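Local coordinates for Rv3651-like N-terminal domain-containing protein (PDB 4Q6U) that is of unknown function but, being built from one GAF-related and two PAS-related domains, is probably a sensor protein, at residues 249-254 and 298-303; 159-164 and 243-248; 52-57 and 76-81; 14-19 and 36-41. All blocks are in the same frame, centred on the assembly; numbering follows the deposited sequence.

Contact 1 (249-254 and 298-303); sequences KTWTLL and HVLRLP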
loop_
_atom_site.group_PDB
_atom_site.type_symbol
_atom_site.label_atom_id
_atom_site.label_comp_id
_atom_site.label_asym_id
_atom_site.label_seq_id
_atom_site.Cartn_x
_atom_site.Cartn_y
_atom_site.Cartn_z
ATOM N N LYS B 249 -6.677 20.888 -13.394
ATOM C CA LYS B 249 -7.012 21.679 -14.572
ATOM C C LYS B 249 -8.481 22.109 -14.601
ATOM O O LYS B 249 -8.797 23.238 -14.966
ATOM C CB LYS B 249 -6.681 20.886 -15.843
ATOM N N THR B 250 -9.373 21.210 -14.200
ATOM C CA THR B 250 -10.803 21.425 -14.404
ATOM C C THR B 250 -11.605 21.616 -13.114
ATOM O O THR B 250 -12.781 21.973 -13.166
ATOM C CB THR B 250 -11.410 20.245 -15.180
ATOM O OG1 THR B 250 -11.153 19.027 -14.470
ATOM C CG2 THR B 250 -10.790 20.145 -16.568
ATOM N N TRP B 251 -10.954 21.380 -11.974
ATOM C CA TRP B 251 -11.598 21.324 -10.655
ATOM C C TRP B 251 -12.644 20.201 -10.565
ATOM O O TRP B 251 -13.566 20.251 -9.751
ATOM C CB TRP B 251 -12.241 22.667 -10.281
ATOM C CG TRP B 251 -12.377 22.818 -8.792
ATOM C CD1 TRP B 251 -13.520 22.702 -8.052
ATOM C CD2 TRP B 251 -11.317 23.070 -7.857
ATOM N NE1 TRP B 251 -13.238 22.877 -6.715
ATOM C CE2 TRP B 251 -11.894 23.107 -6.569
ATOM C CE3 TRP B 251 -9.938 23.272 -7.984
ATOM C CZ2 TRP B 251 -11.139 23.342 -5.417
ATOM C CZ3 TRP B 251 -9.188 23.507 -6.836
ATOM C CH2 TRP B 251 -9.791 23.537 -5.571
ATOM N N THR B 252 -12.496 19.186 -11.405
ATOM C CA THR B 252 -13.367 18.025 -11.330
ATOM C C THR B 252 -13.102 17.278 -10.024
ATOM O O THR B 252 -11.948 17.025 -9.668
ATOM C CB THR B 252 -13.154 17.082 -12.524
ATOM O OG1 THR B 252 -13.501 17.760 -13.737
ATOM C CG2 THR B 252 -14.010 15.826 -12.378
ATOM N N LEU B 253 -14.162 16.954 -9.293
ATOM C CA LEU B 253 -14.015 16.221 -8.038
ATOM C C LEU B 253 -13.813 14.729 -8.316
ATOM O O LEU B 253 -14.602 14.114 -9.048
ATOM C CB LEU B 253 -15.238 16.451 -7.156
ATOM C CG LEU B 253 -15.268 15.797 -5.780
ATOM C CD1 LEU B 253 -14.168 16.347 -4.881
ATOM C CD2 LEU B 253 -16.638 16.018 -5.159
ATOM N N LEU B 254 -12.758 14.151 -7.743
ATOM C CA LEU B 254 -12.414 12.750 -8.022
ATOM C C LEU B 254 -12.777 11.796 -6.890
ATOM O O LEU B 254 -13.370 10.739 -7.125
ATOM C CB LEU B 254 -10.920 12.614 -8.312
ATOM C CG LEU B 254 -10.321 13.503 -9.399
ATOM C CD1 LEU B 254 -8.814 13.338 -9.412
ATOM C CD2 LEU B 254 -10.919 13.193 -10.778
ATOM N N HIS B 298 -6.351 29.527 -0.409
ATOM C CA HIS B 298 -7.192 30.631 -0.869
ATOM C C HIS B 298 -8.661 30.375 -0.539
ATOM O O HIS B 298 -9.060 29.236 -0.296
ATOM C CB HIS B 298 -7.021 30.846 -2.376
ATOM N N VAL B 299 -9.462 31.437 -0.521
ATOM C CA VAL B 299 -10.900 31.291 -0.316
ATOM C C VAL B 299 -11.621 31.338 -1.659
ATOM O O VAL B 299 -11.521 32.322 -2.383
ATOM C CB VAL B 299 -11.461 32.395 0.607
ATOM C CG1 VAL B 299 -12.986 32.442 0.523
ATOM C CG2 VAL B 299 -11.005 32.176 2.037
ATOM N N LEU B 300 -12.348 30.275 -1.995
ATOM C CA LEU B 300 -13.025 30.211 -3.283
ATOM C C LEU B 300 -14.536 30.181 -3.105
ATOM O O LEU B 300 -15.049 29.585 -2.162
ATOM C CB LEU B 300 -12.571 28.977 -4.074
ATOM C CG LEU B 300 -11.065 28.795 -4.292
ATOM C CD1 LEU B 300 -10.805 27.482 -5.005
ATOM C CD2 LEU B 300 -10.489 29.955 -5.090
ATOM N N ARG B 301 -15.256 30.819 -4.017
ATOM C CA ARG B 301 -16.704 30.738 -3.974
ATOM C C ARG B 301 -17.156 29.531 -4.791
ATOM O O ARG B 301 -16.914 29.452 -5.994
ATOM C CB ARG B 301 -17.333 32.037 -4.476
ATOM C CG ARG B 301 -17.207 33.181 -3.470
ATOM C CD ARG B 301 -17.483 34.535 -4.118
ATOM N NE ARG B 301 -16.391 34.923 -5.003
ATOM C CZ ARG B 301 -16.357 36.051 -5.704
ATOM N NH1 ARG B 301 -17.361 36.918 -5.632
ATOM N NH2 ARG B 301 -15.316 36.311 -6.481
ATOM N N LEU B 302 -17.779 28.578 -4.106
ATOM C CA LEU B 302 -18.275 27.350 -4.727
ATOM C C LEU B 302 -19.806 27.369 -4.753
ATOM O O LEU B 302 -20.419 28.064 -3.954
ATOM C CB LEU B 302 -17.752 26.134 -3.964
ATOM C CG LEU B 302 -16.223 26.068 -3.896
ATOM C CD1 LEU B 302 -15.765 24.910 -3.035
ATOM C CD2 LEU B 302 -15.666 25.946 -5.304
ATOM N N PRO B 303 -20.426 26.604 -5.670
ATOM C CA PRO B 303 -21.891 26.609 -5.812
ATOM C C PRO B 303 -22.638 26.212 -4.541
ATOM O O PRO B 303 -22.338 25.184 -3.956
ATOM C CB PRO B 303 -22.147 25.567 -6.910
ATOM C CG PRO B 303 -20.866 25.422 -7.627
ATOM C CD PRO B 303 -19.786 25.662 -6.606
#

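Contact 2 (159-164 and 243-248); sequences QVLAMA and RALVDL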
loop_
_atom_site.group_PDB
_atom_site.type_symbol
_atom_site.label_atom_id
_atom_site.label_comp_id
_atom_site.label_asym_id
_atom_site.label_seq_id
_atom_site.Cartn_x
_atom_site.Cartn_y
_atom_site.Cartn_z
ATOM N N GLN B 159 -4.419 4.111 -10.348
ATOM C CA GLN B 159 -4.564 4.032 -11.797
ATOM C C GLN B 159 -5.918 4.542 -12.252
ATOM O O GLN B 159 -6.042 5.073 -13.351
ATOM C CB GLN B 159 -4.363 2.598 -12.287
ATOM C CG GLN B 159 -2.940 2.300 -12.702
ATOM C CD GLN B 159 -1.962 2.569 -11.586
ATOM O OE1 GLN B 159 -2.085 2.013 -10.495
ATOM N NE2 GLN B 159 -0.992 3.442 -11.843
ATOM N N VAL B 160 -6.936 4.384 -11.414
ATOM C CA VAL B 160 -8.254 4.923 -11.754
ATOM C C VAL B 160 -8.187 6.442 -11.779
ATOM O O VAL B 160 -8.648 7.088 -12.718
ATOM C CB VAL B 160 -9.346 4.477 -10.760
ATOM C CG1 VAL B 160 -10.662 5.230 -11.027
ATOM C CG2 VAL B 160 -9.560 2.975 -10.831
ATOM N N LEU B 161 -7.603 7.014 -10.733
ATOM C CA LEU B 161 -7.480 8.456 -10.647
ATOM C C LEU B 161 -6.584 8.977 -11.763
ATOM O O LEU B 161 -6.855 10.016 -12.351
ATOM C CB LEU B 161 -6.931 8.856 -9.272
ATOM C CG LEU B 161 -7.778 8.435 -8.074
ATOM C CD1 LEU B 161 -6.980 8.544 -6.741
ATOM C CD2 LEU B 161 -9.056 9.259 -7.990
ATOM N N ALA B 162 -5.514 8.245 -12.051
ATOM C CA ALA B 162 -4.603 8.612 -13.128
ATOM C C ALA B 162 -5.347 8.622 -14.453
ATOM O O ALA B 162 -5.224 9.565 -15.231
ATOM C CB ALA B 162 -3.415 7.645 -13.196
HETATM N N MSE B 163 -6.115 7.561 -14.689
HETATM C CA MSE B 163 -6.972 7.439 -15.873
HETATM C C MSE B 163 -7.812 8.706 -16.043
HETATM O O MSE B 163 -7.972 9.207 -17.152
HETATM C CB MSE B 163 -7.861 6.184 -15.750
HETATM C CG MSE B 163 -8.805 5.888 -16.930
HETATM SE SE MSE B 163 -9.832 4.189 -16.816
HETATM C CE MSE B 163 -8.366 2.899 -17.049
ATOM N N ALA B 164 -8.293 9.259 -14.933
ATOM C CA ALA B 164 -9.234 10.375 -14.977
ATOM C C ALA B 164 -8.629 11.772 -15.205
ATOM O O ALA B 164 -9.274 12.616 -15.825
ATOM C CB ALA B 164 -10.059 10.382 -13.704
ATOM N N ARG B 243 -11.276 16.558 3.175
ATOM C CA ARG B 243 -10.262 16.369 2.138
ATOM C C ARG B 243 -10.776 15.612 0.923
ATOM O O ARG B 243 -11.607 14.715 1.048
ATOM C CB ARG B 243 -9.057 15.646 2.724
ATOM C CG ARG B 243 -8.314 16.494 3.779
ATOM C CD ARG B 243 -7.248 15.611 4.489
ATOM N NE ARG B 243 -7.864 14.492 5.186
ATOM C CZ ARG B 243 -7.181 13.518 5.775
ATOM N NH1 ARG B 243 -5.855 13.534 5.753
ATOM N NH2 ARG B 243 -7.827 12.537 6.388
ATOM N N ALA B 244 -10.261 15.977 -0.249
ATOM C CA ALA B 244 -10.703 15.390 -1.508
ATOM C C ALA B 244 -9.576 15.421 -2.518
ATOM O O ALA B 244 -8.662 16.229 -2.404
ATOM C CB ALA B 244 -11.912 16.137 -2.055
ATOM N N LEU B 245 -9.644 14.538 -3.508
ATOM C CA LEU B 245 -8.756 14.641 -4.649
ATOM C C LEU B 245 -9.520 15.299 -5.781
ATOM O O LEU B 245 -10.697 15.003 -5.987
ATOM C CB LEU B 245 -8.232 13.278 -5.072
ATOM C CG LEU B 245 -7.388 12.581 -4.000
ATOM C CD1 LEU B 245 -7.108 11.157 -4.415
ATOM C CD2 LEU B 245 -6.091 13.355 -3.814
ATOM N N VAL B 246 -8.859 16.201 -6.497
ATOM C CA VAL B 246 -9.500 16.911 -7.596
ATOM C C VAL B 246 -8.609 16.958 -8.835
ATOM O O VAL B 246 -7.385 16.829 -8.735
ATOM C CB VAL B 246 -9.874 18.359 -7.199
ATOM C CG1 VAL B 246 -10.595 18.377 -5.859
ATOM C CG2 VAL B 246 -8.636 19.249 -7.165
ATOM N N ASP B 247 -9.227 17.120 -10.007
ATOM C CA ASP B 247 -8.470 17.406 -11.217
ATOM C C ASP B 247 -8.074 18.873 -11.168
ATOM O O ASP B 247 -8.926 19.759 -11.125
ATOM C CB ASP B 247 -9.278 17.086 -12.485
ATOM C CG ASP B 247 -8.445 17.197 -13.767
ATOM O OD1 ASP B 247 -7.594 18.099 -13.863
ATOM O OD2 ASP B 247 -8.644 16.381 -14.694
ATOM N N LEU B 248 -6.770 19.116 -11.161
ATOM C CA LEU B 248 -6.229 20.463 -11.041
ATOM C C LEU B 248 -6.674 21.403 -12.168
ATOM O O LEU B 248 -7.024 22.562 -11.924
ATOM C CB LEU B 248 -4.704 20.386 -10.983
ATOM C CG LEU B 248 -4.196 19.824 -9.651
ATOM C CD1 LEU B 248 -2.688 19.593 -9.665
ATOM C CD2 LEU B 248 -4.588 20.769 -8.519
HETATM O O HOH W 1 -10.929 13.960 -14.633
#

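Contact 3 (52-57 and 76-81); sequences RTAIAE and IRTEPV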
loop_
_atom_site.group_PDB
_atom_site.type_symbol
_atom_site.label_atom_id
_atom_site.label_comp_id
_atom_site.label_asym_id
_atom_site.label_seq_id
_atom_site.Cartn_x
_atom_site.Cartn_y
_atom_site.Cartn_z
ATOM N N ARG B 52 -17.008 -17.790 -30.730
ATOM C CA ARG B 52 -16.630 -16.533 -31.363
ATOM C C ARG B 52 -17.767 -16.014 -32.236
ATOM O O ARG B 52 -18.028 -14.814 -32.288
ATOM C CB ARG B 52 -15.357 -16.699 -32.198
ATOM C CG ARG B 52 -14.118 -17.051 -31.391
ATOM C CD ARG B 52 -12.874 -17.120 -32.273
ATOM N NE ARG B 52 -12.363 -15.795 -32.619
ATOM C CZ ARG B 52 -11.302 -15.582 -33.392
ATOM N NH1 ARG B 52 -10.639 -16.608 -33.907
ATOM N NH2 ARG B 52 -10.904 -14.343 -33.656
ATOM N N THR B 53 -18.458 -16.933 -32.902
ATOM C CA THR B 53 -19.542 -16.577 -33.811
ATOM C C THR B 53 -20.763 -16.066 -33.046
ATOM O O THR B 53 -21.395 -15.089 -33.453
ATOM C CB THR B 53 -19.936 -17.782 -34.694
ATOM O OG1 THR B 53 -18.814 -18.161 -35.502
ATOM C CG2 THR B 53 -21.107 -17.436 -35.597
ATOM N N ALA B 54 -21.078 -16.720 -31.932
ATOM C CA ALA B 54 -22.195 -16.316 -31.086
ATOM C C ALA B 54 -22.014 -14.897 -30.559
ATOM O O ALA B 54 -22.946 -14.095 -30.569
ATOM C CB ALA B 54 -22.359 -17.284 -29.924
ATOM N N ILE B 55 -20.810 -14.600 -30.087
ATOM C CA ILE B 55 -20.508 -13.277 -29.546
ATOM C C ILE B 55 -20.568 -12.234 -30.663
ATOM O O ILE B 55 -21.156 -11.164 -30.497
ATOM C CB ILE B 55 -19.119 -13.248 -28.863
ATOM C CG1 ILE B 55 -19.096 -14.187 -27.653
ATOM C CG2 ILE B 55 -18.744 -11.829 -28.429
ATOM C CD1 ILE B 55 -17.718 -14.372 -27.052
ATOM N N ALA B 56 -19.973 -12.567 -31.806
ATOM C CA ALA B 56 -19.906 -11.654 -32.940
ATOM C C ALA B 56 -21.299 -11.250 -33.412
ATOM O O ALA B 56 -21.538 -10.081 -33.731
ATOM C CB ALA B 56 -19.120 -12.288 -34.082
ATOM N N GLU B 57 -22.212 -12.221 -33.453
ATOM C CA GLU B 57 -23.598 -11.970 -33.846
ATOM C C GLU B 57 -24.336 -11.117 -32.805
ATOM O O GLU B 57 -25.140 -10.250 -33.155
ATOM C CB GLU B 57 -24.337 -13.293 -34.067
ATOM N N ILE B 76 -25.291 -22.455 -27.318
ATOM C CA ILE B 76 -24.568 -21.295 -26.822
ATOM C C ILE B 76 -25.573 -20.189 -26.553
ATOM O O ILE B 76 -26.403 -19.875 -27.404
ATOM C CB ILE B 76 -23.499 -20.808 -27.824
ATOM C CG1 ILE B 76 -22.609 -21.974 -28.267
ATOM C CG2 ILE B 76 -22.678 -19.673 -27.233
ATOM C CD1 ILE B 76 -21.504 -21.583 -29.227
ATOM N N ARG B 77 -25.519 -19.605 -25.364
ATOM C CA ARG B 77 -26.458 -18.536 -25.052
ATOM C C ARG B 77 -25.700 -17.267 -24.737
ATOM O O ARG B 77 -24.723 -17.283 -23.994
ATOM C CB ARG B 77 -27.371 -18.939 -23.900
ATOM C CG ARG B 77 -28.071 -20.267 -24.147
ATOM C CD ARG B 77 -29.124 -20.533 -23.101
ATOM N NE ARG B 77 -30.000 -19.380 -22.927
ATOM C CZ ARG B 77 -31.272 -19.464 -22.555
ATOM N NH1 ARG B 77 -31.818 -20.655 -22.328
ATOM N NH2 ARG B 77 -32.000 -18.361 -22.420
ATOM N N THR B 78 -26.135 -16.171 -25.345
ATOM C CA THR B 78 -25.474 -14.898 -25.143
ATOM C C THR B 78 -26.451 -13.819 -24.677
ATOM O O THR B 78 -27.603 -13.763 -25.107
ATOM C CB THR B 78 -24.769 -14.420 -26.428
ATOM O OG1 THR B 78 -25.687 -14.447 -27.527
ATOM C CG2 THR B 78 -23.575 -15.304 -26.750
ATOM N N GLU B 79 -25.953 -12.971 -23.783
ATOM C CA GLU B 79 -26.696 -11.856 -23.221
ATOM C C GLU B 79 -25.874 -10.598 -23.411
ATOM O O GLU B 79 -24.769 -10.497 -22.871
ATOM C CB GLU B 79 -26.976 -12.079 -21.731
ATOM C CG GLU B 79 -27.894 -13.242 -21.435
ATOM C CD GLU B 79 -29.285 -13.029 -21.980
ATOM O OE1 GLU B 79 -29.750 -11.876 -21.986
ATOM O OE2 GLU B 79 -29.904 -14.015 -22.415
ATOM N N PRO B 80 -26.393 -9.642 -24.191
ATOM C CA PRO B 80 -25.694 -8.371 -24.377
ATOM C C PRO B 80 -25.641 -7.572 -23.077
ATOM O O PRO B 80 -26.566 -7.658 -22.269
ATOM C CB PRO B 80 -26.556 -7.653 -25.429
ATOM C CG PRO B 80 -27.907 -8.204 -25.219
ATOM C CD PRO B 80 -27.667 -9.666 -24.934
ATOM N N VAL B 81 -24.562 -6.828 -22.874
ATOM C CA VAL B 81 -24.514 -5.859 -21.797
ATOM C C VAL B 81 -24.466 -4.482 -22.440
ATOM O O VAL B 81 -23.431 -4.066 -22.968
ATOM C CB VAL B 81 -23.304 -6.051 -20.878
ATOM C CG1 VAL B 81 -23.456 -5.187 -19.634
ATOM C CG2 VAL B 81 -23.164 -7.514 -20.484
#

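Contact 4 (14-19 and 36-41); sequences LLVETL and VPITTF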
loop_
_atom_site.group_PDB
_atom_site.type_symbol
_atom_site.label_atom_id
_atom_site.label_comp_id
_atom_site.label_asym_id
_atom_site.label_seq_id
_atom_site.Cartn_x
_atom_site.Cartn_y
_atom_site.Cartn_z
ATOM N N LEU B 14 -19.696 -16.873 -18.775
ATOM C CA LEU B 14 -18.486 -16.097 -19.024
ATOM C C LEU B 14 -18.832 -14.641 -19.328
ATOM O O LEU B 14 -19.601 -14.379 -20.251
ATOM C CB LEU B 14 -17.701 -16.687 -20.196
ATOM C CG LEU B 14 -17.138 -18.087 -20.006
ATOM C CD1 LEU B 14 -16.333 -18.477 -21.227
ATOM C CD2 LEU B 14 -16.284 -18.113 -18.741
ATOM N N LEU B 15 -18.263 -13.696 -18.582
ATOM C CA LEU B 15 -18.437 -12.293 -18.937
ATOM C C LEU B 15 -17.294 -11.848 -19.843
ATOM O O LEU B 15 -16.123 -11.898 -19.472
ATOM C CB LEU B 15 -18.519 -11.408 -17.699
ATOM C CG LEU B 15 -18.780 -9.916 -17.952
ATOM C CD1 LEU B 15 -20.175 -9.682 -18.509
ATOM C CD2 LEU B 15 -18.591 -9.114 -16.674
ATOM N N VAL B 16 -17.654 -11.420 -21.045
ATOM C CA VAL B 16 -16.684 -11.026 -22.053
ATOM C C VAL B 16 -16.766 -9.530 -22.347
ATOM O O VAL B 16 -17.812 -9.032 -22.720
ATOM C CB VAL B 16 -16.902 -11.815 -23.358
ATOM C CG1 VAL B 16 -16.115 -11.197 -24.498
ATOM C CG2 VAL B 16 -16.526 -13.276 -23.154
ATOM N N GLU B 17 -15.654 -8.827 -22.165
ATOM C CA GLU B 17 -15.559 -7.417 -22.525
ATOM C C GLU B 17 -15.279 -7.340 -24.023
ATOM O O GLU B 17 -14.374 -8.008 -24.529
ATOM C CB GLU B 17 -14.464 -6.720 -21.705
ATOM C CG GLU B 17 -14.592 -5.196 -21.601
ATOM C CD GLU B 17 -13.781 -4.473 -22.655
ATOM O OE1 GLU B 17 -13.470 -5.085 -23.702
ATOM O OE2 GLU B 17 -13.443 -3.296 -22.435
ATOM N N THR B 18 -16.070 -6.539 -24.731
ATOM C CA THR B 18 -16.021 -6.514 -26.189
ATOM C C THR B 18 -15.702 -5.132 -26.759
ATOM O O THR B 18 -16.172 -4.782 -27.840
ATOM C CB THR B 18 -17.360 -6.990 -26.799
ATOM O OG1 THR B 18 -18.444 -6.219 -26.261
ATOM C CG2 THR B 18 -17.594 -8.462 -26.496
ATOM N N LEU B 19 -14.905 -4.349 -26.041
ATOM C CA LEU B 19 -14.561 -3.014 -26.522
ATOM C C LEU B 19 -13.170 -2.980 -27.158
ATOM O O LEU B 19 -12.777 -1.974 -27.748
ATOM C CB LEU B 19 -14.656 -1.994 -25.383
ATOM C CG LEU B 19 -16.087 -1.641 -24.970
ATOM C CD1 LEU B 19 -16.114 -0.835 -23.692
ATOM C CD2 LEU B 19 -16.798 -0.886 -26.089
ATOM N N VAL B 36 -8.507 -11.727 -20.621
ATOM C CA VAL B 36 -7.899 -12.785 -21.419
ATOM C C VAL B 36 -8.633 -12.989 -22.738
ATOM O O VAL B 36 -9.800 -13.388 -22.744
ATOM C CB VAL B 36 -7.879 -14.121 -20.664
ATOM C CG1 VAL B 36 -7.202 -15.188 -21.515
ATOM C CG2 VAL B 36 -7.184 -13.961 -19.315
ATOM N N PRO B 37 -7.944 -12.724 -23.863
ATOM C CA PRO B 37 -8.535 -12.896 -25.194
ATOM C C PRO B 37 -9.183 -14.265 -25.331
ATOM O O PRO B 37 -8.589 -15.279 -24.952
ATOM C CB PRO B 37 -7.338 -12.741 -26.134
ATOM C CG PRO B 37 -6.411 -11.844 -25.390
ATOM C CD PRO B 37 -6.551 -12.247 -23.942
ATOM N N ILE B 38 -10.405 -14.273 -25.850
ATOM C CA ILE B 38 -11.225 -15.471 -25.881
ATOM C C ILE B 38 -10.494 -16.638 -26.555
ATOM O O ILE B 38 -10.737 -17.798 -26.222
ATOM C CB ILE B 38 -12.575 -15.188 -26.595
ATOM C CG1 ILE B 38 -13.619 -16.248 -26.242
ATOM C CG2 ILE B 38 -12.388 -15.028 -28.099
ATOM C CD1 ILE B 38 -14.206 -16.059 -24.868
ATOM N N THR B 39 -9.571 -16.332 -27.467
ATOM C CA THR B 39 -8.821 -17.379 -28.171
ATOM C C THR B 39 -7.727 -17.971 -27.293
ATOM O O THR B 39 -7.242 -19.072 -27.546
ATOM C CB THR B 39 -8.169 -16.858 -29.469
ATOM O OG1 THR B 39 -7.287 -15.770 -29.162
ATOM C CG2 THR B 39 -9.228 -16.398 -30.462
ATOM N N THR B 40 -7.327 -17.219 -26.274
ATOM C CA THR B 40 -6.361 -17.696 -25.297
ATOM C C THR B 40 -7.092 -18.441 -24.187
ATOM O O THR B 40 -6.693 -19.535 -23.783
ATOM C CB THR B 40 -5.536 -16.533 -24.702
ATOM O OG1 THR B 40 -4.621 -16.040 -25.689
ATOM C CG2 THR B 40 -4.750 -16.992 -23.482
ATOM N N PHE B 41 -8.179 -17.843 -23.709
ATOM C CA PHE B 41 -8.979 -18.429 -22.643
ATOM C C PHE B 41 -9.582 -19.755 -23.099
ATOM O O PHE B 41 -9.742 -20.680 -22.305
ATOM C CB PHE B 41 -10.085 -17.454 -22.199
ATOM C CG PHE B 41 -10.757 -17.842 -20.909
ATOM C CD1 PHE B 41 -10.222 -17.452 -19.688
ATOM C CD2 PHE B 41 -11.917 -18.599 -20.914
ATOM C CE1 PHE B 41 -10.832 -17.816 -18.498
ATOM C CE2 PHE B 41 -12.534 -18.964 -19.728
ATOM C CZ PHE B 41 -11.990 -18.570 -18.518
#

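Contact 1 (249-254 and 298-303)
The first torsion of W251 (chi1 -156°) sets CG anti to the backbone N and swings the indole toward L300 and L302, whose own CG atoms lie anti to their carbonyl carbons and whose CA-CB bonds both point back toward the tryptophan. Contact is confined to the two ends of the indole. At the benzo end, W251 CH2 lies 4.1 Å from L300 CD1, and W251 CZ2 is 4.2 Å from that same methyl. At the pyrrole end, W251 NE1 comes to 4.2 Å from L302 CD2, an approach to a methyl and hence van der Waals in kind. The ring long axis thus bridges two leucines two positions apart on strand 298-303, with the L302 side chain running at about a right angle to the indole. The main chains stay well apart, for the nearest CA atoms, W251 and L302, are separated by 10.8 Å, so the indole and the leucine methyls together span the gap. W251 itself has left-handed helical backbone angles (phi 62°), in the turn before strand 253-254. Beside it T250 OG1 and T252 OG1 share a hydrogen bond of 2.8 Å across the turn. V314, on the strand next to 298-303, also touches the indole. Strands 253-256 and 296-303 are the two edges of an antiparallel sheet ordered 2-1-5-4-3, and a tryptophan from the turn before one edge reaching leucines on the other fits the curved sheet of a PAS fold.

Contact 2 (159-164 and 243-248)
L161 leaves helix 159-164 with CB directed toward strand 243-246, and L245 answers from the strand with its own CB directed back. From CB, which meets no atom of the strand segment, the L161 chain passes to CG, held anti to the carbonyl carbon (chi1 -60°), and there it forks. The CD1 branch ends against L245: L161 CD1 to L245 CD1 is 3.5 Å, a close methyl-to-methyl meeting of two side chains that run at about a right angle. The CD2 branch turns to the adjoining strand, where it packs on L254. The helix belongs to the middle PAS-related domain and the strand to the C-terminal one, so these leucines form part of an apolar seam between two domains of one chain. L228 of the second subunit packs on L161 as well, which brings the dimer partner to the same seam. One helical turn on, the chemistry becomes polar: A164 O and D247 OD2 stand 4.0 Å apart near a shared water, although its 2.4 Å distance to A164 O is too short to trust and its bond to D247 OD2 is weak. The firmer partner of D247 is K249 N, which OD1 accepts in an Asx turn.

Contact 3 (52-57 and 76-81)
Helix 52-57 and strand 76-81 run nearly alongside each other, their segment axes 8.7 Å apart at closest approach and inclined by 30°, with I55 and T78 the nearest residues at 6.8 Å between CA atoms. So close a spacing is possible because the helix presents A54, whose single methyl is directed toward the strand. A54 CB sits against two methyls belonging to alternate strand residues: 3.6 Å from I76 CG2 and 3.9 Å from T78 CG2. The torsions choose these methyls. In I76 the branch CG2 is anti to the backbone N, while in T78 (chi1 52°) the hydroxyl lies between N and the carbonyl carbon and CG2 is anti to the carbonyl carbon, where it meets A54 CB. T78 CG2 also approaches the helix main chain, 4.4 Å from I55 N. The T78 hydroxyl is buried yet satisfied, since OG1 is hydrogen-bonded to T58 OG1, which in turn is hydrogen-bonded to A54 O. That chain of bonds ties the strand, through T58 one turn further along the helix, to the carbonyl of A54. I55 packs on V93 of strand 88-97, as I76 does. A helix laid over one face of a six-stranded antiparallel sheet, here through small and beta-branched side chains, is consistent with the GAF-clan assignment of the N-terminal domain.

Contact 4 (14-19 and 36-41)
V16 and I38 form the buried half of this contact, and L14 with F41 the half that is partly open to solvent. In the first pair V16 CG2 meets I38 CD1 at 4.0 Å, the two side chains running at about a right angle. In I38, CG1 is anti to the backbone N (chi1 -161°), and a chi2 of 77° then turns CD1 to V16 CG2. In the second pair both methyls of L14 gather round one corner of the phenyl ring: L14 CD2 is 4.0 Å and L14 CD1 4.1 Å from F41 CE2, and the side chains meet at a slant. Distances are much the same in both halves; burial is what separates them. The helical turn carrying I38 and F41 starts at P37, the N-cap residue, whose O accepts from T40 N at 2.7 Å and from F41 N at 2.9 Å. At the far end of 14-19 the chemistry is polar, with L19 N donating to E17 OE1 (2.8 Å, 166°) from well above the carboxylate plane, while E17 OE2 holds R194 in a salt bridge. Strand 24-28 lies beside strand 14-17, and its V25 touches both I38 and F41. T18 packs on helix 48-61, whereas L15 touches M212 and W214 on strand 206-215.

Contacts 3 and 4 share the N-terminal sheet: their centres are 11 Å apart, and I55 CD1 packs on V16 CG2 at 4.2 Å. Contacts 1 and 2 meet on the C-terminal sheet, where strands 242-246 and 253-256 are neighbours and L254 N probably bonds to L245 O at 2.8 Å. Between the two pairs lie about 10 Å at the nearest atoms, those of contacts 2 and 4. Contacts 1, 2 and 3 are buried, contact 4 only partly. All four rest on methyl or ring packing, but contact 2 alone joins two domains and touches the second subunit. Polar groups flank each: a threonine pair, D247, the T78 hydroxyl and E17, respectively.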